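Local coordinates for protein 7beta-hydroxysteroid dehydrogenase (Collinsella aerofaciens, PDB 5FYD) that catalyses the NADPH-dependent reduction of the 7-oxo group of 7-oxolithocholate to ursodeoxycholate, and works as a homodimer of the short-chain dehydrogenase/reductase family, at residues Lys121-Tyr126 against Leu164-Ala169. Residues are numbered along the deposited sequence; the frame is centred on the assembly and turned at random.
Sequences KCFHHY and LKMTEA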
# COMPACT_ATOMS: atom_id res chain seq x y z
N LYS A 121 -6.75 -25.00 8.99
CA LYS A 121 -6.22 -25.66 10.19
C LYS A 121 -6.78 -24.99 11.44
O LYS A 121 -7.27 -25.67 12.35
CB LYS A 121 -4.69 -25.63 10.22
CG LYS A 121 -4.03 -26.61 9.26
CD LYS A 121 -2.52 -26.57 9.41
CE LYS A 121 -1.87 -27.76 8.72
NZ LYS A 121 -0.41 -27.76 9.06
N CYS A 122 -6.72 -23.66 11.45
CA CYS A 122 -7.21 -22.91 12.60
C CYS A 122 -8.71 -23.08 12.73
O CYS A 122 -9.20 -23.35 13.82
CB CYS A 122 -6.82 -21.44 12.50
SG CYS A 122 -5.06 -21.17 12.75
N PHE A 123 -9.44 -22.91 11.63
CA PHE A 123 -10.91 -22.99 11.68
C PHE A 123 -11.34 -24.37 12.18
O PHE A 123 -12.20 -24.47 13.04
CB PHE A 123 -11.47 -22.76 10.29
CG PHE A 123 -12.93 -22.37 10.20
CD1 PHE A 123 -13.72 -22.00 11.29
CD2 PHE A 123 -13.51 -22.32 8.93
CE1 PHE A 123 -15.05 -21.65 11.12
CE2 PHE A 123 -14.81 -21.94 8.74
CZ PHE A 123 -15.59 -21.60 9.84
N HIS A 124 -10.68 -25.40 11.67
CA HIS A 124 -10.99 -26.78 12.07
C HIS A 124 -10.71 -27.03 13.54
O HIS A 124 -11.54 -27.56 14.26
CB HIS A 124 -10.18 -27.75 11.23
CG HIS A 124 -10.38 -29.19 11.59
ND1 HIS A 124 -9.43 -29.93 12.25
CD2 HIS A 124 -11.43 -30.02 11.37
CE1 HIS A 124 -9.87 -31.17 12.40
NE2 HIS A 124 -11.08 -31.24 11.88
N HIS A 125 -9.53 -26.62 13.98
CA HIS A 125 -9.09 -26.89 15.34
C HIS A 125 -10.02 -26.21 16.36
O HIS A 125 -10.53 -26.87 17.28
CB HIS A 125 -7.66 -26.42 15.46
CG HIS A 125 -7.06 -26.61 16.81
ND1 HIS A 125 -6.27 -27.69 17.12
CD2 HIS A 125 -7.09 -25.84 17.91
CE1 HIS A 125 -5.88 -27.59 18.37
NE2 HIS A 125 -6.34 -26.46 18.86
N TYR A 126 -10.29 -24.92 16.15
CA TYR A 126 -11.15 -24.19 17.09
C TYR A 126 -12.61 -24.56 16.95
O TYR A 126 -13.33 -24.56 17.96
CB TYR A 126 -10.84 -22.68 17.09
CG TYR A 126 -9.44 -22.48 17.60
CD1 TYR A 126 -9.15 -22.56 18.95
CD2 TYR A 126 -8.39 -22.29 16.72
CE1 TYR A 126 -7.84 -22.44 19.42
CE2 TYR A 126 -7.09 -22.17 17.17
CZ TYR A 126 -6.81 -22.25 18.52
OH TYR A 126 -5.51 -22.13 18.99
N LEU A 164 -14.70 -17.44 2.26
CA LEU A 164 -16.13 -17.08 2.22
C LEU A 164 -17.00 -18.34 2.21
O LEU A 164 -17.86 -18.54 3.09
CB LEU A 164 -16.42 -16.25 0.98
CG LEU A 164 -17.87 -15.87 0.71
CD1 LEU A 164 -18.53 -15.05 1.81
CD2 LEU A 164 -17.90 -15.13 -0.61
N LYS A 165 -16.79 -19.18 1.22
CA LYS A 165 -17.66 -20.34 1.05
C LYS A 165 -17.51 -21.38 2.17
O LYS A 165 -18.51 -22.00 2.58
CB LYS A 165 -17.48 -20.98 -0.32
CG LYS A 165 -17.86 -20.07 -1.49
CD LYS A 165 -19.33 -19.69 -1.53
CE LYS A 165 -19.54 -18.31 -2.15
NZ LYS A 165 -20.91 -17.86 -1.93
N MET A 166 -16.29 -21.57 2.69
CA MET A 166 -16.10 -22.47 3.82
C MET A 166 -16.86 -21.94 5.03
O MET A 166 -17.51 -22.69 5.74
CB MET A 166 -14.62 -22.64 4.17
CG MET A 166 -14.39 -23.74 5.21
SD MET A 166 -14.69 -25.35 4.42
CE MET A 166 -14.97 -26.42 5.82
N THR A 167 -16.74 -20.63 5.29
CA THR A 167 -17.37 -20.05 6.48
C THR A 167 -18.88 -20.01 6.34
O THR A 167 -19.59 -20.25 7.32
CB THR A 167 -16.78 -18.68 6.82
OG1 THR A 167 -15.36 -18.80 6.92
CG2 THR A 167 -17.32 -18.17 8.16
N GLU A 168 -19.38 -19.74 5.14
CA GLU A 168 -20.82 -19.78 4.89
C GLU A 168 -21.39 -21.15 5.22
O GLU A 168 -22.41 -21.25 5.88
CB GLU A 168 -21.16 -19.40 3.44
CG GLU A 168 -20.95 -17.92 3.12
CD GLU A 168 -21.32 -17.55 1.70
OE1 GLU A 168 -21.15 -18.38 0.77
OE2 GLU A 168 -21.77 -16.41 1.47
N ALA A 169 -20.69 -22.19 4.77
CA ALA A 169 -21.11 -23.57 5.03
C ALA A 169 -21.18 -23.86 6.51
O ALA A 169 -22.21 -24.34 7.01
CB ALA A 169 -20.17 -24.54 4.35
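Phe123 reaches from one helix to its neighbour and sets its ring against Met166 and Thr167, a worked example of how a single aromatic side chain can join helices whose nearest CA atoms, those of Phe123 and Thr167, are 8.8 Å apart. The phenyl group extends across with its CE2 corner leading, since a chi1 of -161° turns CG away from the backbone N. Met166 comes to the ring edge, near the ring plane, where its CG lies 4.0 Å from Phe123 CE2; this methylene, rather than the sulfur, does the touching, because the chain bends at chi2 (71°) and carries SD off the line of approach. Thr167 approaches the same corner obliquely: its OG1 is 3.7 Å from Phe123 CE2, and its CA follows at 3.9 Å from that carbon. No hydrogen bond crosses the contact. The buried hydroxyl of Thr167 is instead satisfied by Ile163 O, one turn back in its own helix, and by the Asn140 side chain on strand 136-143. Phe123 also rests on Val138 and Asn140 of that strand and on Met88, while Thr167 packs on Val181 and Val183. Helices 105-132 and 154-173 thus lie side by side on one face of the parallel sheet, bridged by the Phe123 ring, as expected for the beta-alpha-beta crossovers of the Rossmann fold in short-chain dehydrogenases.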